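Local atomic coordinates of 182aa long hypothetical protein (Pyrococcus horikoshii, PDB entry 2GAN), a protein that is of unknown function but probably transfers an acetyl group from acetyl-CoA, as a member of the GNAT acetyltransferase family. Residues K5-P10 / L69-K74; I79-L84 / F111-P116; G107-F112 / F130-L135. All coordinates share one frame; numbering follows the deposited sequence.

In the fold
Contacts 1 and 2 join neighbouring strands of one mixed sheet, while contact 3 places a helix on that sheet. Contact 1 lies at the outer strand, is partly exposed, and mixes backbone bonds with lysine chains, waters and an aromatic ring. Contact 2 is buried nearer the centre of the chain, and its chemistry is antiparallel hydrogen bonding supplemented by a threonine hydroxyl. It shares strand 106-114, Phe111 and Phe112 with contact 3, which is also buried but wholly apolar across its interface. Strands 68-74 and 78-85 link contacts 1 and 2 through backbone bonds such as Tyr70 to Ile82, and Tyr70 also meets Phe130 of the helix in contact 3.

Contact 1 of 3, residues K5-P10 / L69-K74; sequences KKIKNP and LYTYQK. With SO4 (sulfate ion), chain E.
The antiparallel pairing of the N-terminal edge strand with strand 68-74 sets Lys6 beside Tyr70 on one face of the sheet and Lys5 beside Thr71 on the other. Lys5 and Thr71 form the hydrogen-bonded pair: Lys5 N gives its hydrogen to Thr71 O at 2.8 Å, and Thr71 N returns one to Lys5 O. Two residues on, Ile7 N reaches Leu69 O at 3.0 Å in a nearly straight bond (168° at the hydrogen).

Lys6 sets its methylenes against Tyr70. With CG swung opposite the backbone N (chi1 -171°), the chain crosses the ring obliquely, its CG 3.6 Å from Tyr70 CE1 and its CE close to the phenol OH. That hydroxyl is hydrogen-bonded to Glu68, while Phe130 meets the Tyr70 ring edge-to-face, so the tyrosine is held by both its ring and its tip. Cutting it back to an alanine would probably leave the Lys6 methylenes and Phe130 without their aromatic neighbour, and Glu68 without its phenol partner.

On the other face Ile7 packs across Thr71 at about a right angle, CG1 lying 3.7 Å from Thr71 CG2, and its CD1 also meets OE1 of Gln73. Lys5 CD rests against the same amide, and a water donates to Gln73 OE1 at 2.6 Å. A second water bridges Ile7 O and Leu69 N where the strands part. Beyond it, Pro10 CG touches Leu69 CB at 3.7 Å, and both residues pack on Leu62 of helix 47-65. Exposed lysines beside the buried Ile7 and Leu69 accompany the outermost strand within the chain, the first of the mixed sheet in a GNAT fold.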
loop_
_atom_site.group_PDB
_atom_site.type_symbol
_atom_site.label_atom_id
_atom_site.label_comp_id
_atom_site.label_asym_id
_atom_site.label_seq_id
_atom_site.Cartn_x
_atom_site.Cartn_y
_atom_site.Cartn_z
ATOM N N LYS A 5 -0.904 9.282 -25.652
ATOM C CA LYS A 5 -0.625 10.493 -26.389
ATOM C C LYS A 5 0.490 11.261 -25.711
ATOM O O LYS A 5 0.459 11.492 -24.499
ATOM C CB LYS A 5 -1.887 11.346 -26.495
ATOM C CG LYS A 5 -1.725 12.597 -27.333
ATOM C CD LYS A 5 -3.079 13.215 -27.631
ATOM C CE LYS A 5 -2.937 14.500 -28.430
ATOM N NZ LYS A 5 -2.256 15.570 -27.646
ATOM N N LYS A 6 1.486 11.643 -26.500
ATOM C CA LYS A 6 2.625 12.378 -25.978
ATOM C C LYS A 6 2.239 13.842 -25.824
ATOM O O LYS A 6 1.485 14.373 -26.633
ATOM C CB LYS A 6 3.808 12.252 -26.942
ATOM C CG LYS A 6 5.131 12.791 -26.402
ATOM C CD LYS A 6 6.257 12.484 -27.370
ATOM C CE LYS A 6 7.631 12.806 -26.790
ATOM N NZ LYS A 6 7.851 14.264 -26.555
ATOM N N ILE A 7 2.731 14.485 -24.774
ATOM C CA ILE A 7 2.440 15.899 -24.580
ATOM C C ILE A 7 3.666 16.704 -25.017
ATOM O O ILE A 7 4.718 16.649 -24.380
ATOM C CB ILE A 7 2.130 16.245 -23.112
ATOM C CG1 ILE A 7 1.030 15.328 -22.550
ATOM C CG2 ILE A 7 1.696 17.703 -23.026
ATOM C CD1 ILE A 7 -0.317 15.409 -23.276
ATOM N N LYS A 8 3.526 17.444 -26.112
ATOM C CA LYS A 8 4.620 18.256 -26.646
ATOM C C LYS A 8 5.204 19.204 -25.599
ATOM O O LYS A 8 6.416 19.263 -25.414
ATOM C CB LYS A 8 4.127 19.063 -27.856
ATOM C CG LYS A 8 5.226 19.824 -28.600
ATOM C CD LYS A 8 4.701 20.485 -29.871
ATOM C CE LYS A 8 5.811 21.247 -30.594
ATOM N NZ LYS A 8 5.314 21.998 -31.793
ATOM N N ASN A 9 4.343 19.941 -24.913
ATOM C CA ASN A 9 4.797 20.880 -23.897
ATOM C C ASN A 9 4.091 20.588 -22.577
ATOM O O ASN A 9 3.090 21.215 -22.233
ATOM C CB ASN A 9 4.534 22.311 -24.381
ATOM C CG ASN A 9 5.391 22.677 -25.595
ATOM O OD1 ASN A 9 6.598 22.909 -25.467
ATOM N ND2 ASN A 9 4.775 22.710 -26.779
ATOM N N PRO A 10 4.626 19.620 -21.813
ATOM C CA PRO A 10 4.077 19.198 -20.526
ATOM C C PRO A 10 3.471 20.299 -19.662
ATOM O O PRO A 10 2.480 20.064 -18.970
ATOM C CB PRO A 10 5.264 18.511 -19.860
ATOM C CG PRO A 10 5.954 17.868 -21.044
ATOM C CD PRO A 10 5.948 19.004 -22.039
ATOM N N LEU A 69 6.663 13.405 -21.325
ATOM C CA LEU A 69 5.443 13.154 -20.565
ATOM C C LEU A 69 4.425 12.461 -21.462
ATOM O O LEU A 69 4.104 12.943 -22.544
ATOM C CB LEU A 69 4.837 14.466 -20.050
ATOM C CG LEU A 69 3.430 14.321 -19.440
ATOM C CD1 LEU A 69 3.505 13.393 -18.230
ATOM C CD2 LEU A 69 2.876 15.680 -19.032
ATOM N N TYR A 70 3.915 11.331 -21.001
ATOM C CA TYR A 70 2.937 10.589 -21.765
ATOM C C TYR A 70 1.651 10.502 -20.971
ATOM O O TYR A 70 1.668 10.488 -19.743
ATOM C CB TYR A 70 3.481 9.196 -22.089
ATOM C CG TYR A 70 4.626 9.224 -23.073
ATOM C CD1 TYR A 70 4.392 9.338 -24.442
ATOM C CD2 TYR A 70 5.949 9.154 -22.637
ATOM C CE1 TYR A 70 5.449 9.380 -25.358
ATOM C CE2 TYR A 70 7.009 9.193 -23.542
ATOM C CZ TYR A 70 6.753 9.307 -24.902
ATOM O OH TYR A 70 7.808 9.340 -25.792
ATOM N N THR A 71 0.525 10.485 -21.671
ATOM C CA THR A 71 -0.754 10.398 -20.992
ATOM C C THR A 71 -1.646 9.467 -21.759
ATOM O O THR A 71 -1.466 9.262 -22.957
ATOM C CB THR A 71 -1.496 11.750 -20.959
ATOM O OG1 THR A 71 -1.829 12.130 -22.300
ATOM C CG2 THR A 71 -0.646 12.827 -20.317
ATOM N N TYR A 72 -2.612 8.893 -21.063
ATOM C CA TYR A 72 -3.571 8.047 -21.735
ATOM C C TYR A 72 -4.787 8.947 -21.760
ATOM O O TYR A 72 -5.224 9.447 -20.723
ATOM C CB TYR A 72 -3.851 6.765 -20.950
ATOM C CG TYR A 72 -4.675 5.764 -21.741
ATOM C CD1 TYR A 72 -6.066 5.835 -21.762
ATOM C CD2 TYR A 72 -4.055 4.761 -22.492
ATOM C CE1 TYR A 72 -6.824 4.932 -22.508
ATOM C CE2 TYR A 72 -4.798 3.854 -23.246
ATOM C CZ TYR A 72 -6.183 3.945 -23.249
ATOM O OH TYR A 72 -6.918 3.055 -23.999
ATOM N N GLN A 73 -5.303 9.202 -22.952
ATOM C CA GLN A 73 -6.462 10.057 -23.082
ATOM C C GLN A 73 -7.626 9.319 -23.713
ATOM O O GLN A 73 -7.449 8.422 -24.545
ATOM C CB GLN A 73 -6.126 11.294 -23.924
ATOM C CG GLN A 73 -5.022 12.173 -23.339
ATOM C CD GLN A 73 -4.837 13.486 -24.092
ATOM O OE1 GLN A 73 -3.847 14.202 -23.886
ATOM N NE2 GLN A 73 -5.790 13.812 -24.965
ATOM N N LYS A 74 -8.820 9.703 -23.288
ATOM C CA LYS A 74 -10.050 9.141 -23.806
ATOM C C LYS A 74 -10.856 10.360 -24.216
ATOM O O LYS A 74 -11.228 11.174 -23.369
ATOM C CB LYS A 74 -10.803 8.374 -22.722
ATOM C CG LYS A 74 -11.961 7.538 -23.252
ATOM C CD LYS A 74 -12.681 6.821 -22.116
ATOM C CE LYS A 74 -13.431 5.580 -22.600
ATOM N NZ LYS A 74 -14.400 5.869 -23.695
HETATM S S SO4 E . -17.201 4.233 -25.249
HETATM O O1 SO4 E . -17.484 3.416 -24.054
HETATM O O2 SO4 E . -15.970 3.748 -25.900
HETATM O O3 SO4 E . -17.030 5.640 -24.849
HETATM O O4 SO4 E . -18.331 4.128 -26.194
HETATM O O HOH W 1 -3.502 16.623 -24.668
HETATM O O HOH W 2 6.815 15.475 -23.609
#

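Contact 2 of 3, residues I79-L84 / F111-P116; sequences IGTIAL and FFVVDP. With SO4 (sulfate ion), chain D.
Thr81 lies obliquely against the ring of Phe111, its OG1 3.5 Å from Phe111 CD1. The same hydroxyl donates to Phe111 O at 2.6 Å, approaching from above the carbonyl plane. It reaches that oxygen because OG1 sits between the backbone N and carbonyl carbon (chi1 72°). The bond spans a place where regular pairing lapses: Phe111 has a positive phi of 54°, a distortion consistent with the beta bulge found in the corresponding GNAT strand, and Phe111 N turns to a bound sulfate, O4 of which is 2.8 Å away.

Past this kink regular antiparallel pairing resumes. Thr81 and Val113 exchange two backbone hydrogen bonds, and Asp115 N closes the register on Ile79 O at 3.0 Å. Phe112 turns to the opposite face from Phe111; its ring edge meets Thr81 O in plane, while Ile82 lies alongside and sets CD1 3.9 Å from Phe112 CD2. Ala83 CB completes the Phe111 side, touching its CB at 3.7 Å.

Toward strand 68-74 the pairing is interrupted by a classic beta bulge, in which Ile79 and Gly80 together are set opposite the single residue Tyr72. Helix 14-27 covers Thr81 and Val113, its Arg23 forming a salt bridge with Asp115; helix 47-65 packs on Phe111, and helix 123-137 lies over Ile79 and Ile82.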
loop_
_atom_site.group_PDB
_atom_site.type_symbol
_atom_site.label_atom_id
_atom_site.label_comp_id
_atom_site.label_asym_id
_atom_site.label_seq_id
_atom_site.Cartn_x
_atom_site.Cartn_y
_atom_site.Cartn_z
ATOM N N ILE A 79 -6.668 10.507 -18.518
ATOM C CA ILE A 79 -7.090 9.591 -17.456
ATOM C C ILE A 79 -5.933 8.689 -17.014
ATOM O O ILE A 79 -6.145 7.680 -16.338
ATOM C CB ILE A 79 -8.288 8.690 -17.881
ATOM C CG1 ILE A 79 -7.925 7.858 -19.113
ATOM C CG2 ILE A 79 -9.515 9.544 -18.172
ATOM C CD1 ILE A 79 -9.062 6.960 -19.576
ATOM N N GLY A 80 -4.714 9.060 -17.402
ATOM C CA GLY A 80 -3.534 8.296 -17.031
ATOM C C GLY A 80 -2.281 9.065 -17.403
ATOM O O GLY A 80 -2.272 9.775 -18.401
ATOM N N THR A 81 -1.221 8.936 -16.616
ATOM C CA THR A 81 0.022 9.653 -16.921
ATOM C C THR A 81 1.252 8.817 -16.622
ATOM O O THR A 81 1.204 7.883 -15.820
ATOM C CB THR A 81 0.197 10.921 -16.055
ATOM O OG1 THR A 81 0.501 10.516 -14.711
ATOM C CG2 THR A 81 -1.044 11.766 -16.060
ATOM N N ILE A 82 2.357 9.182 -17.267
ATOM C CA ILE A 82 3.639 8.534 -17.043
ATOM C C ILE A 82 4.733 9.412 -17.662
ATOM O O ILE A 82 4.615 9.875 -18.797
ATOM C CB ILE A 82 3.678 7.100 -17.625
ATOM C CG1 ILE A 82 4.844 6.334 -16.988
ATOM C CG2 ILE A 82 3.791 7.143 -19.142
ATOM C CD1 ILE A 82 4.813 4.812 -17.217
ATOM N N ALA A 83 5.785 9.640 -16.885
ATOM C CA ALA A 83 6.892 10.494 -17.281
ATOM C C ALA A 83 8.232 9.784 -17.320
ATOM O O ALA A 83 8.488 8.869 -16.538
ATOM C CB ALA A 83 6.981 11.682 -16.316
ATOM N N LEU A 84 9.097 10.227 -18.227
ATOM C CA LEU A 84 10.434 9.656 -18.355
ATOM C C LEU A 84 11.501 10.708 -18.115
ATOM O O LEU A 84 11.388 11.840 -18.598
ATOM C CB LEU A 84 10.633 9.097 -19.750
ATOM C CG LEU A 84 9.547 8.102 -20.135
ATOM C CD1 LEU A 84 9.804 7.622 -21.559
ATOM C CD2 LEU A 84 9.534 6.946 -19.142
ATOM N N PHE A 111 5.759 9.700 -12.051
ATOM C CA PHE A 111 4.506 10.359 -12.404
ATOM C C PHE A 111 3.591 9.357 -13.112
ATOM O O PHE A 111 2.921 9.694 -14.090
ATOM C CB PHE A 111 4.815 11.541 -13.324
ATOM C CG PHE A 111 3.768 12.606 -13.324
ATOM C CD1 PHE A 111 3.039 12.880 -14.473
ATOM C CD2 PHE A 111 3.564 13.394 -12.196
ATOM C CE1 PHE A 111 2.126 13.930 -14.505
ATOM C CE2 PHE A 111 2.656 14.445 -12.214
ATOM C CZ PHE A 111 1.938 14.718 -13.366
ATOM N N PHE A 112 3.588 8.125 -12.604
ATOM C CA PHE A 112 2.796 7.025 -13.153
ATOM C C PHE A 112 1.518 6.866 -12.350
ATOM O O PHE A 112 1.551 6.388 -11.227
ATOM C CB PHE A 112 3.588 5.717 -13.060
ATOM C CG PHE A 112 2.834 4.495 -13.531
ATOM C CD1 PHE A 112 3.067 3.254 -12.937
ATOM C CD2 PHE A 112 1.929 4.566 -14.581
ATOM C CE1 PHE A 112 2.414 2.100 -13.379
ATOM C CE2 PHE A 112 1.266 3.415 -15.035
ATOM C CZ PHE A 112 1.512 2.182 -14.429
ATOM N N VAL A 113 0.388 7.243 -12.930
ATOM C CA VAL A 113 -0.856 7.113 -12.209
ATOM C C VAL A 113 -2.002 6.800 -13.141
ATOM O O VAL A 113 -1.861 6.866 -14.359
ATOM C CB VAL A 113 -1.174 8.406 -11.426
ATOM C CG1 VAL A 113 -2.030 9.334 -12.279
ATOM C CG2 VAL A 113 -1.847 8.056 -10.121
ATOM N N VAL A 114 -3.139 6.449 -12.559
ATOM C CA VAL A 114 -4.326 6.144 -13.340
ATOM C C VAL A 114 -5.543 6.722 -12.631
ATOM O O VAL A 114 -5.641 6.653 -11.411
ATOM C CB VAL A 114 -4.527 4.626 -13.504
ATOM C CG1 VAL A 114 -5.861 4.360 -14.188
ATOM C CG2 VAL A 114 -3.393 4.031 -14.325
ATOM N N ASP A 115 -6.456 7.298 -13.405
ATOM C CA ASP A 115 -7.674 7.879 -12.859
ATOM C C ASP A 115 -8.345 6.797 -12.017
ATOM O O ASP A 115 -8.582 5.684 -12.493
ATOM C CB ASP A 115 -8.596 8.322 -14.001
ATOM C CG ASP A 115 -9.787 9.132 -13.517
ATOM O OD1 ASP A 115 -9.978 10.253 -14.028
ATOM O OD2 ASP A 115 -10.532 8.651 -12.638
ATOM N N PRO A 116 -8.654 7.113 -10.750
ATOM C CA PRO A 116 -9.291 6.161 -9.830
ATOM C C PRO A 116 -10.597 5.517 -10.308
ATOM O O PRO A 116 -11.006 4.481 -9.787
ATOM C CB PRO A 116 -9.457 6.979 -8.546
ATOM C CG PRO A 116 -9.580 8.384 -9.042
ATOM C CD PRO A 116 -8.553 8.454 -10.142
HETATM S S SO4 D . 6.320 10.394 -8.432
HETATM O O1 SO4 D . 4.955 9.830 -8.439
HETATM O O2 SO4 D . 7.317 9.315 -8.243
HETATM O O3 SO4 D . 6.422 11.360 -7.323
HETATM O O4 SO4 D . 6.582 11.065 -9.714
#

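Contact 3 of 3, residues G107-F112 / F130-L135; sequences GLIEFF and FAVKRL. With SO4 (sulfate ion), chain D.
Ile109 and Leu135 meet where helix 123-137 lies on strand 106-114, the first strand and the helix of a beta-alpha-beta unit in the GNAT fold. The helix runs nearly antiparallel to the strand (160°), with 9.4 Å between the axes of the two short segments.

The tight part is at the start of strand segment 107-112. There Leu135 crosses Ile109 obliquely and brings its CD1 to 3.6 Å from Ile109 CG1. Both methyls of Leu135 lie against Gly107, which has no side chain to hold them off: CD1 is 3.9 Å from Gly107 C and CD2 4.1 Å from Gly107 CA. Ile109 fits in because its CG1 branch lies opposite the carbonyl carbon (chi1 -76°) and carries CD1 toward the helix, where Ala131 CB is 3.9 Å away. Nothing polar takes part; Pro142 and Val144 of strand 141-146 and Leu84 of strand 78-85 close round Ile109.

Farther along, strand and helix draw apart. Glu110 leaves the interface altogether, its CB passing 3.4 Å from O4 of the sulfate. The helix has its own outward side: Lys133 is exposed, with a long, weak ion pair to Glu129, whereas Arg134 reaches Glu68 in a salt bridge. Val132 is at the margin: its CB bond is directed away from the strand and it packs on Phe176 of the second subunit, yet its CG2 still lies 4.1 Å from Ile109 CD1.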
loop_
_atom_site.group_PDB
_atom_site.type_symbol
_atom_site.label_atom_id
_atom_site.label_comp_id
_atom_site.label_asym_id
_atom_site.label_seq_id
_atom_site.Cartn_x
_atom_site.Cartn_y
_atom_site.Cartn_z
ATOM N N GLY A 107 17.580 5.194 -16.786
ATOM C CA GLY A 107 16.342 5.782 -17.260
ATOM C C GLY A 107 15.340 5.773 -16.117
ATOM O O GLY A 107 15.101 4.732 -15.503
ATOM N N LEU A 108 14.751 6.931 -15.833
ATOM C CA LEU A 108 13.790 7.066 -14.741
ATOM C C LEU A 108 12.331 7.148 -15.181
ATOM O O LEU A 108 11.988 7.883 -16.103
ATOM C CB LEU A 108 14.119 8.318 -13.922
ATOM C CG LEU A 108 15.192 8.300 -12.837
ATOM C CD1 LEU A 108 16.267 7.297 -13.138
ATOM C CD2 LEU A 108 15.760 9.696 -12.686
ATOM N N ILE A 109 11.479 6.379 -14.510
ATOM C CA ILE A 109 10.049 6.397 -14.775
ATOM C C ILE A 109 9.406 6.937 -13.509
ATOM O O ILE A 109 9.777 6.540 -12.409
ATOM C CB ILE A 109 9.498 4.981 -15.049
ATOM C CG1 ILE A 109 9.901 4.541 -16.466
ATOM C CG2 ILE A 109 7.971 4.962 -14.856
ATOM C CD1 ILE A 109 9.543 3.104 -16.809
ATOM N N GLU A 110 8.463 7.856 -13.661
ATOM C CA GLU A 110 7.777 8.430 -12.513
ATOM C C GLU A 110 6.480 9.073 -12.977
ATOM O O GLU A 110 6.117 8.975 -14.158
ATOM C CB GLU A 110 8.682 9.456 -11.801
ATOM C CG GLU A 110 9.201 10.609 -12.653
ATOM C CD GLU A 110 10.364 11.375 -11.990
ATOM O OE1 GLU A 110 10.625 12.526 -12.392
ATOM O OE2 GLU A 110 11.027 10.834 -11.079
ATOM N N PHE A 111 5.759 9.700 -12.051
ATOM C CA PHE A 111 4.506 10.359 -12.404
ATOM C C PHE A 111 3.591 9.357 -13.112
ATOM O O PHE A 111 2.921 9.694 -14.090
ATOM C CB PHE A 111 4.815 11.541 -13.324
ATOM C CG PHE A 111 3.768 12.606 -13.324
ATOM C CD1 PHE A 111 3.039 12.880 -14.473
ATOM C CD2 PHE A 111 3.564 13.394 -12.196
ATOM C CE1 PHE A 111 2.126 13.930 -14.505
ATOM C CE2 PHE A 111 2.656 14.445 -12.214
ATOM C CZ PHE A 111 1.938 14.718 -13.366
ATOM N N PHE A 112 3.588 8.125 -12.604
ATOM C CA PHE A 112 2.796 7.025 -13.153
ATOM C C PHE A 112 1.518 6.866 -12.350
ATOM O O PHE A 112 1.551 6.388 -11.227
ATOM C CB PHE A 112 3.588 5.717 -13.060
ATOM C CG PHE A 112 2.834 4.495 -13.531
ATOM C CD1 PHE A 112 3.067 3.254 -12.937
ATOM C CD2 PHE A 112 1.929 4.566 -14.581
ATOM C CE1 PHE A 112 2.414 2.100 -13.379
ATOM C CE2 PHE A 112 1.266 3.415 -15.035
ATOM C CZ PHE A 112 1.512 2.182 -14.429
ATOM N N PHE A 130 4.564 0.943 -22.480
ATOM C CA PHE A 130 5.031 1.953 -23.421
ATOM C C PHE A 130 6.293 2.639 -22.887
ATOM O O PHE A 130 7.265 2.803 -23.611
ATOM C CB PHE A 130 3.936 2.993 -23.665
ATOM C CG PHE A 130 4.295 4.026 -24.691
ATOM C CD1 PHE A 130 5.028 5.150 -24.337
ATOM C CD2 PHE A 130 3.905 3.872 -26.018
ATOM C CE1 PHE A 130 5.362 6.113 -25.288
ATOM C CE2 PHE A 130 4.236 4.830 -26.976
ATOM C CZ PHE A 130 4.969 5.953 -26.606
ATOM N N ALA A 131 6.269 3.010 -21.607
ATOM C CA ALA A 131 7.385 3.690 -20.961
ATOM C C ALA A 131 8.650 2.846 -20.914
ATOM O O ALA A 131 9.745 3.337 -21.181
ATOM C CB ALA A 131 6.992 4.113 -19.550
ATOM N N VAL A 132 8.507 1.579 -20.556
ATOM C CA VAL A 132 9.658 0.712 -20.489
ATOM C C VAL A 132 10.296 0.592 -21.868
ATOM O O VAL A 132 11.524 0.692 -22.004
ATOM C CB VAL A 132 9.263 -0.671 -19.963
ATOM C CG1 VAL A 132 10.395 -1.652 -20.181
ATOM C CG2 VAL A 132 8.917 -0.569 -18.479
ATOM N N LYS A 133 9.475 0.396 -22.899
ATOM C CA LYS A 133 10.009 0.276 -24.262
ATOM C C LYS A 133 10.619 1.580 -24.774
ATOM O O LYS A 133 11.659 1.566 -25.437
ATOM C CB LYS A 133 8.924 -0.208 -25.231
ATOM C CG LYS A 133 8.847 -1.728 -25.314
ATOM C CD LYS A 133 7.629 -2.219 -26.086
ATOM C CE LYS A 133 7.484 -3.733 -25.946
ATOM N NZ LYS A 133 6.122 -4.199 -26.330
ATOM N N ARG A 134 9.987 2.705 -24.466
ATOM C CA ARG A 134 10.521 3.980 -24.911
ATOM C C ARG A 134 11.939 4.134 -24.361
ATOM O O ARG A 134 12.868 4.428 -25.105
ATOM C CB ARG A 134 9.631 5.124 -24.430
ATOM C CG ARG A 134 10.189 6.513 -24.700
ATOM C CD ARG A 134 10.446 6.752 -26.175
ATOM N NE ARG A 134 10.990 8.092 -26.378
ATOM C CZ ARG A 134 11.450 8.550 -27.534
ATOM N NH1 ARG A 134 11.441 7.782 -28.611
ATOM N NH2 ARG A 134 11.926 9.779 -27.611
ATOM N N LEU A 135 12.107 3.915 -23.061
ATOM C CA LEU A 135 13.428 4.033 -22.463
ATOM C C LEU A 135 14.414 3.082 -23.131
ATOM O O LEU A 135 15.519 3.484 -23.489
ATOM C CB LEU A 135 13.365 3.763 -20.962
ATOM C CG LEU A 135 12.787 4.921 -20.141
ATOM C CD1 LEU A 135 12.729 4.506 -18.695
ATOM C CD2 LEU A 135 13.649 6.181 -20.305
HETATM S S SO4 D . 6.320 10.394 -8.432
HETATM O O1 SO4 D . 4.955 9.830 -8.439
HETATM O O2 SO4 D . 7.317 9.315 -8.243
HETATM O O3 SO4 D . 6.422 11.360 -7.323
HETATM O O4 SO4 D . 6.582 11.065 -9.714
#